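PDB 6K97: fusion DH from Streptomyces sp. MJ635-86F5, which is an engineered fusion of the two parts of a split polyketide synthase dehydratase domain, probably catalysing dehydration during biosynthesis of the macrolactam cremimycin. Local coordinates for residues D195-A200 against A223-E228; G201-L206 against L255-H260; E93-V98 against D145-P150. All coordinates share one frame; numbering follows the deposited sequence.

The three contacts show how chemistry follows position in a double hot dog fold. Interactions 1 and 2 lie in the second fused part and share helix 199-208, whose start is tied to strand 220-226 at the surface in interaction 1 and whose next turn meets helix 252-266 in the buried interaction 2; they touch where W197 packs on L202. Interaction 3 belongs to the first part, is partly buried, and has its centre about 31 Å from that of interaction 1. Backbone ladders and serine hydroxyls hold interactions 1 and 3, the former over a short edge strand and the latter over a longer, bulged pair, whereas interaction 2 relies on one tyrosine-histidine bond between well-separated helices.

Interaction 1. Residues D195-A200 against A223-E228; sequences DAWDTA and AWSSGE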
# COMPACT_ATOMS: atom_id res chain seq x y z
N ASP A 195 29.61 -13.79 -38.74
CA ASP A 195 30.30 -14.88 -38.01
C ASP A 195 29.47 -15.45 -36.84
O ASP A 195 29.15 -14.71 -35.91
CB ASP A 195 31.66 -14.42 -37.46
CG ASP A 195 32.51 -13.67 -38.49
OD1 ASP A 195 31.92 -13.15 -39.47
OD2 ASP A 195 33.76 -13.59 -38.31
N ALA A 196 29.17 -16.75 -36.88
CA ALA A 196 28.49 -17.46 -35.77
C ALA A 196 29.35 -17.59 -34.49
O ALA A 196 30.57 -17.81 -34.57
CB ALA A 196 28.05 -18.84 -36.22
N TRP A 197 28.73 -17.44 -33.32
CA TRP A 197 29.45 -17.48 -32.04
C TRP A 197 29.30 -18.83 -31.36
O TRP A 197 28.30 -19.52 -31.54
CB TRP A 197 28.89 -16.43 -31.07
CG TRP A 197 29.11 -14.99 -31.40
CD1 TRP A 197 29.45 -14.44 -32.61
CD2 TRP A 197 28.92 -13.88 -30.51
NE1 TRP A 197 29.51 -13.06 -32.52
CE2 TRP A 197 29.21 -12.70 -31.23
CE3 TRP A 197 28.58 -13.78 -29.17
CZ2 TRP A 197 29.16 -11.44 -30.65
CZ3 TRP A 197 28.55 -12.50 -28.58
CH2 TRP A 197 28.81 -11.36 -29.32
N ASP A 198 30.26 -19.19 -30.52
CA ASP A 198 30.13 -20.36 -29.65
C ASP A 198 29.62 -19.81 -28.31
O ASP A 198 30.38 -19.25 -27.51
CB ASP A 198 31.46 -21.07 -29.53
CG ASP A 198 31.35 -22.39 -28.90
OD1 ASP A 198 30.53 -22.54 -28.00
OD2 ASP A 198 32.11 -23.31 -29.26
N THR A 199 28.33 -19.94 -28.08
CA THR A 199 27.69 -19.38 -26.92
C THR A 199 28.03 -20.11 -25.63
O THR A 199 28.10 -19.49 -24.55
CB THR A 199 26.14 -19.27 -27.11
OG1 THR A 199 25.53 -20.57 -27.31
CG2 THR A 199 25.84 -18.40 -28.29
N ALA A 200 28.26 -21.41 -25.71
CA ALA A 200 28.70 -22.11 -24.49
C ALA A 200 30.09 -21.60 -24.12
O ALA A 200 30.40 -21.41 -22.94
CB ALA A 200 28.73 -23.62 -24.69
N ALA A 223 24.16 -16.84 -31.61
CA ALA A 223 24.49 -15.44 -31.83
C ALA A 223 25.45 -15.22 -32.99
O ALA A 223 26.36 -16.00 -33.19
CB ALA A 223 25.06 -14.85 -30.58
N TRP A 224 25.22 -14.16 -33.75
CA TRP A 224 26.06 -13.76 -34.90
C TRP A 224 26.38 -12.31 -34.76
O TRP A 224 25.56 -11.54 -34.26
CB TRP A 224 25.33 -13.96 -36.22
CG TRP A 224 24.73 -15.31 -36.37
CD1 TRP A 224 25.24 -16.35 -37.12
CD2 TRP A 224 23.51 -15.80 -35.79
NE1 TRP A 224 24.42 -17.46 -37.02
CE2 TRP A 224 23.35 -17.15 -36.21
CE3 TRP A 224 22.54 -15.24 -34.96
CZ2 TRP A 224 22.24 -17.94 -35.83
CZ3 TRP A 224 21.42 -16.03 -34.59
CH2 TRP A 224 21.29 -17.37 -35.04
N SER A 225 27.55 -11.90 -35.18
CA SER A 225 27.81 -10.49 -35.33
C SER A 225 28.18 -10.17 -36.77
O SER A 225 28.74 -11.00 -37.48
CB SER A 225 28.91 -10.04 -34.39
OG SER A 225 30.03 -10.81 -34.61
N SER A 226 27.79 -8.97 -37.18
CA SER A 226 28.14 -8.38 -38.47
C SER A 226 28.31 -6.89 -38.23
O SER A 226 27.37 -6.21 -37.78
CB SER A 226 27.01 -8.60 -39.48
OG SER A 226 25.79 -8.02 -39.02
N GLY A 227 29.50 -6.38 -38.50
CA GLY A 227 29.79 -4.98 -38.24
C GLY A 227 29.75 -4.81 -36.75
O GLY A 227 30.15 -5.71 -36.00
N GLU A 228 29.28 -3.66 -36.29
CA GLU A 228 29.23 -3.41 -34.85
C GLU A 228 27.98 -4.06 -34.18
O GLU A 228 27.89 -4.09 -32.95
CB GLU A 228 29.30 -1.90 -34.56
CG GLU A 228 30.70 -1.35 -34.31
CD GLU A 228 30.69 -0.13 -33.39
OE1 GLU A 228 31.29 -0.21 -32.30
OE2 GLU A 228 30.06 0.90 -33.73
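W197 and S225 make the tight half of this contact. The indole NE1 donates to S225 OG at 3.1 Å in an almost straight bond (169°) lying in the ring plane, while A223 CB packs against one indole face, 3.9 Å from CE3. Edge and face are thus both engaged. With CG anti to its own carbonyl carbon (chi1 -69°), W197 lays its indole along the strand and over A223. Just beneath, the backbone N of W197 donates to A223 O at 2.8 Å, and T199 CG2 closes the same side against A223, the buried residue of the group.

The pairing is slacker toward D195. S225 N donates a weak hydrogen bond of 3.3 Å to D195 O, supplemented by a CH contact of 3.4 Å from W224 CA to the same D195 O. On the sheet face that carries A196 and W224, A196 CB lies 3.9 Å from W224 CD1 in an oblique approach to the indole, whose other neighbours include R293 and D233. Both D195 and A196 are exposed, so this side looks onto solvent.

D198 follows as N-cap, its OD1 accepting from G201 N. A short antiparallel edge strand, followed after a brief link by an N-capped helix, thus closes the rim of the sheet in the C-terminal hot dog fold of the second fused part.

Interaction 2. Residues G201-L206 against L255-H260; sequences GLYARL and LDAALH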
# COMPACT_ATOMS: atom_id res chain seq x y z
N GLY A 201 30.93 -21.39 -25.13
CA GLY A 201 32.22 -20.74 -24.92
C GLY A 201 32.14 -19.34 -24.32
O GLY A 201 32.92 -18.97 -23.41
N LEU A 202 31.16 -18.55 -24.78
CA LEU A 202 30.94 -17.24 -24.16
C LEU A 202 30.59 -17.39 -22.64
O LEU A 202 31.16 -16.68 -21.76
CB LEU A 202 29.82 -16.51 -24.87
CG LEU A 202 29.45 -15.16 -24.25
CD1 LEU A 202 30.61 -14.18 -24.37
CD2 LEU A 202 28.23 -14.63 -24.92
N TYR A 203 29.66 -18.30 -22.34
CA TYR A 203 29.27 -18.50 -20.94
C TYR A 203 30.43 -18.98 -20.09
O TYR A 203 30.57 -18.53 -18.95
CB TYR A 203 28.08 -19.42 -20.83
CG TYR A 203 26.76 -18.76 -21.10
CD1 TYR A 203 26.37 -17.67 -20.38
CD2 TYR A 203 25.91 -19.23 -22.08
CE1 TYR A 203 25.16 -17.06 -20.61
CE2 TYR A 203 24.70 -18.60 -22.35
CZ TYR A 203 24.32 -17.53 -21.59
OH TYR A 203 23.08 -16.91 -21.81
N ALA A 204 31.32 -19.81 -20.63
CA ALA A 204 32.52 -20.22 -19.85
C ALA A 204 33.43 -19.04 -19.49
O ALA A 204 33.90 -18.92 -18.37
CB ALA A 204 33.29 -21.28 -20.57
N ARG A 205 33.69 -18.16 -20.45
CA ARG A 205 34.53 -16.98 -20.20
C ARG A 205 33.85 -15.99 -19.23
O ARG A 205 34.47 -15.41 -18.32
CB ARG A 205 34.89 -16.34 -21.57
CG ARG A 205 35.95 -17.17 -22.30
CD ARG A 205 36.32 -16.56 -23.65
NE ARG A 205 35.29 -16.81 -24.67
CZ ARG A 205 35.21 -17.89 -25.44
NH1 ARG A 205 36.06 -18.89 -25.36
NH2 ARG A 205 34.24 -17.96 -26.31
N LEU A 206 32.55 -15.81 -19.38
CA LEU A 206 31.84 -14.98 -18.45
C LEU A 206 31.93 -15.53 -17.00
O LEU A 206 32.13 -14.76 -16.02
CB LEU A 206 30.42 -14.85 -18.91
CG LEU A 206 30.24 -14.04 -20.20
CD1 LEU A 206 28.76 -14.04 -20.60
CD2 LEU A 206 30.71 -12.60 -20.02
N LEU A 255 15.15 -11.58 -21.01
CA LEU A 255 15.72 -10.25 -21.28
C LEU A 255 17.19 -10.18 -20.88
O LEU A 255 17.98 -9.61 -21.61
CB LEU A 255 14.94 -9.19 -20.55
CG LEU A 255 15.34 -7.77 -20.97
CD1 LEU A 255 15.00 -7.46 -22.40
CD2 LEU A 255 14.55 -6.82 -20.09
N ASP A 256 17.56 -10.79 -19.75
CA ASP A 256 18.98 -10.79 -19.35
C ASP A 256 19.84 -11.56 -20.37
O ASP A 256 20.98 -11.17 -20.62
CB ASP A 256 19.14 -11.42 -17.97
CG ASP A 256 20.47 -11.10 -17.32
OD1 ASP A 256 20.82 -9.93 -17.18
OD2 ASP A 256 21.15 -12.05 -16.87
N ALA A 257 19.33 -12.67 -20.91
CA ALA A 257 20.13 -13.46 -21.86
C ALA A 257 20.42 -12.67 -23.13
O ALA A 257 21.49 -12.79 -23.72
CB ALA A 257 19.44 -14.74 -22.20
N ALA A 258 19.48 -11.78 -23.46
CA ALA A 258 19.67 -10.80 -24.53
C ALA A 258 20.79 -9.84 -24.27
O ALA A 258 21.35 -9.33 -25.22
CB ALA A 258 18.40 -10.02 -24.74
N LEU A 259 21.16 -9.60 -23.02
CA LEU A 259 22.35 -8.80 -22.71
C LEU A 259 23.62 -9.61 -22.67
O LEU A 259 24.71 -9.03 -22.70
CB LEU A 259 22.22 -8.07 -21.35
CG LEU A 259 20.98 -7.22 -21.15
CD1 LEU A 259 21.04 -6.52 -19.79
CD2 LEU A 259 20.83 -6.23 -22.29
N HIS A 260 23.52 -10.93 -22.49
CA HIS A 260 24.74 -11.70 -22.32
C HIS A 260 25.61 -11.56 -23.58
O HIS A 260 26.82 -11.34 -23.51
CB HIS A 260 24.43 -13.15 -21.99
CG HIS A 260 23.70 -13.32 -20.68
ND1 HIS A 260 22.98 -14.44 -20.36
CD2 HIS A 260 23.59 -12.49 -19.60
CE1 HIS A 260 22.47 -14.31 -19.15
NE2 HIS A 260 22.83 -13.13 -18.68
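Y203 and H260 join two helical segments whose axes pass 12.4 Å apart at nearly a right angle. So wide a separation rules out close backbone packing, and long side chains do the spanning.

The polar part is a relay of hydrogen bonds. Y203 OH and H260 ND1 stand 2.9 Å apart, and either could be the donor; each atom lies at the edge of the other's ring, near its plane, although the two ring planes are turned 82° to each other. The same Y203 hydroxyl is bonded to L220 N. On its far side the imidazole continues the chain, H260 NE2 donating to D256 OD2 at 2.7 Å. That bond is bent at the hydrogen (141°) and meets the carboxylate from above its plane. Because both ring nitrogens are engaged, the two bonds would restrain rotation of the imidazole.

The remaining contacts across the junction are van der Waals ones of methyl groups with a carbonyl oxygen. L202, with CG anti to the backbone N (chi1 177°), brings CD2 to 3.8 Å from H260 O, and L206 CD1 comes near the same oxygen at 4.4 Å. Within its own helix, H260 has D256 O and A257 CA against one ring face.

The spacing of D256 and H260 matches the DxxxQ/H motif of polyketide synthase dehydratases, consistent with a helix bordering the active site. Around this buried junction, Y213 of strand 211-213 meets the H260 ring and touches both Y203 and D256; F211 packs on L206, while T76 of helix 75-88, in the first fused part, touches L255 and D256.

Interaction 3. Residues E93-V98 against D145-P150; sequences EITELV and DGSIGP
S147 OG meets the carboxylate of E96 nearly along the C-O axis of OE1, donating at 2.7 Å, while G146 CA lies off one face of the group, displaced toward the rim and 3.7 Å from E96 OE2. A bend at chi2 (-87°) folds the E96 chain back toward the partner strand. The carboxylate of E93 is gripped at both oxygens: T95 OG1 donates to the anti lone pair of E93 OE1, and E93 OE2 forms a salt bridge with R283. D145 accepts from H100 NE2 through OD1, while its OD2 lies close to E142, a proximity that could raise the proton affinity of either acid.

Beneath these groups the strands, both of the first fused part, run antiparallel, held by a ladder that includes V98 N to D145 O (2.9 Å), D145 N to V98 O and G149 N to E93 O. Its regularity breaks at T95. Here S147 O receives T95 N at 2.9 Å and, weakly, E96 N at 3.4 Å, which makes a classic beta bulge and shifts the register by one residue. S147 N answers with a bond of 3.0 Å to E96 O. At G146, the lack of a side chain lets E96 O come within 3.1 Å of G146 CA.

The opposite face carries I94, L97 and I148, with I94 CG1 4.4 Å from I148 CG2. I94 packs on V79, A82 and L83 of helix 75-88, the sheet-against-helix layering of a hot dog fold; L97 and I148 reach L128. Strand 141-149 is flanked by strand 126-134, and strand 93-99 pairs in turn with strand 273-284, which joins the two parts of the engineered fusion.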
# COMPACT_ATOMS: atom_id res chain seq x y z
N GLU A 93 5.57 3.15 -21.40
CA GLU A 93 7.02 3.15 -21.46
C GLU A 93 7.61 3.30 -20.07
O GLU A 93 7.04 4.02 -19.20
CB GLU A 93 7.39 4.37 -22.28
CG GLU A 93 8.85 4.54 -22.50
CD GLU A 93 9.19 5.74 -23.36
OE1 GLU A 93 9.23 6.90 -22.79
OE2 GLU A 93 9.40 5.49 -24.57
N ILE A 94 8.72 2.60 -19.82
CA ILE A 94 9.61 3.00 -18.74
C ILE A 94 10.51 4.00 -19.44
O ILE A 94 11.18 3.69 -20.38
CB ILE A 94 10.44 1.85 -18.19
CG1 ILE A 94 9.55 0.73 -17.70
CG2 ILE A 94 11.36 2.33 -17.08
CD1 ILE A 94 10.33 -0.53 -17.46
N THR A 95 10.46 5.22 -18.97
CA THR A 95 11.14 6.31 -19.62
C THR A 95 12.56 6.24 -19.21
O THR A 95 13.43 6.39 -20.02
CB THR A 95 10.50 7.67 -19.24
OG1 THR A 95 9.28 7.78 -19.97
CG2 THR A 95 11.37 8.82 -19.63
N GLU A 96 12.79 5.99 -17.94
CA GLU A 96 14.17 5.91 -17.47
C GLU A 96 14.17 5.17 -16.14
O GLU A 96 13.22 5.29 -15.36
CB GLU A 96 14.78 7.36 -17.48
CG GLU A 96 15.68 7.64 -16.32
CD GLU A 96 14.92 8.13 -15.13
OE1 GLU A 96 13.71 8.49 -15.19
OE2 GLU A 96 15.61 8.15 -14.11
N LEU A 97 15.19 4.34 -15.93
CA LEU A 97 15.33 3.56 -14.72
C LEU A 97 16.78 3.41 -14.36
O LEU A 97 17.58 3.01 -15.20
CB LEU A 97 14.75 2.15 -14.88
CG LEU A 97 14.61 1.33 -13.55
CD1 LEU A 97 13.45 1.86 -12.67
CD2 LEU A 97 14.42 -0.16 -13.83
N VAL A 98 17.09 3.66 -13.08
CA VAL A 98 18.44 3.56 -12.57
C VAL A 98 18.48 2.67 -11.35
O VAL A 98 17.68 2.83 -10.42
CB VAL A 98 18.92 4.96 -12.16
CG1 VAL A 98 20.33 4.92 -11.64
CG2 VAL A 98 18.82 5.95 -13.31
N ASP A 145 15.04 3.55 -9.04
CA ASP A 145 14.01 4.57 -9.27
C ASP A 145 14.05 5.10 -10.69
O ASP A 145 15.00 4.83 -11.46
CB ASP A 145 14.07 5.67 -8.22
CG ASP A 145 15.33 6.40 -8.21
OD1 ASP A 145 16.17 6.24 -9.10
OD2 ASP A 145 15.48 7.17 -7.26
N GLY A 146 13.03 5.82 -11.06
CA GLY A 146 12.91 6.27 -12.45
C GLY A 146 11.52 6.81 -12.68
O GLY A 146 10.89 7.35 -11.78
N SER A 147 11.09 6.74 -13.92
CA SER A 147 9.79 7.26 -14.28
C SER A 147 9.18 6.45 -15.41
O SER A 147 9.90 5.81 -16.20
CB SER A 147 9.88 8.72 -14.71
OG SER A 147 11.01 8.88 -15.52
N ILE A 148 7.86 6.49 -15.45
CA ILE A 148 7.08 5.82 -16.46
C ILE A 148 6.13 6.85 -17.06
O ILE A 148 5.84 7.84 -16.42
CB ILE A 148 6.30 4.65 -15.88
CG1 ILE A 148 5.33 5.12 -14.79
CG2 ILE A 148 7.25 3.64 -15.30
CD1 ILE A 148 4.49 4.01 -14.16
N GLY A 149 5.72 6.65 -18.31
CA GLY A 149 4.86 7.62 -19.01
C GLY A 149 4.64 7.21 -20.46
O GLY A 149 4.84 6.03 -20.78
N PRO A 150 4.25 8.15 -21.34
CA PRO A 150 3.95 7.95 -22.79
C PRO A 150 5.11 7.72 -23.73
O PRO A 150 6.13 8.36 -23.54
CB PRO A 150 3.25 9.26 -23.18
CG PRO A 150 2.60 9.71 -21.91
CD PRO A 150 3.62 9.41 -20.86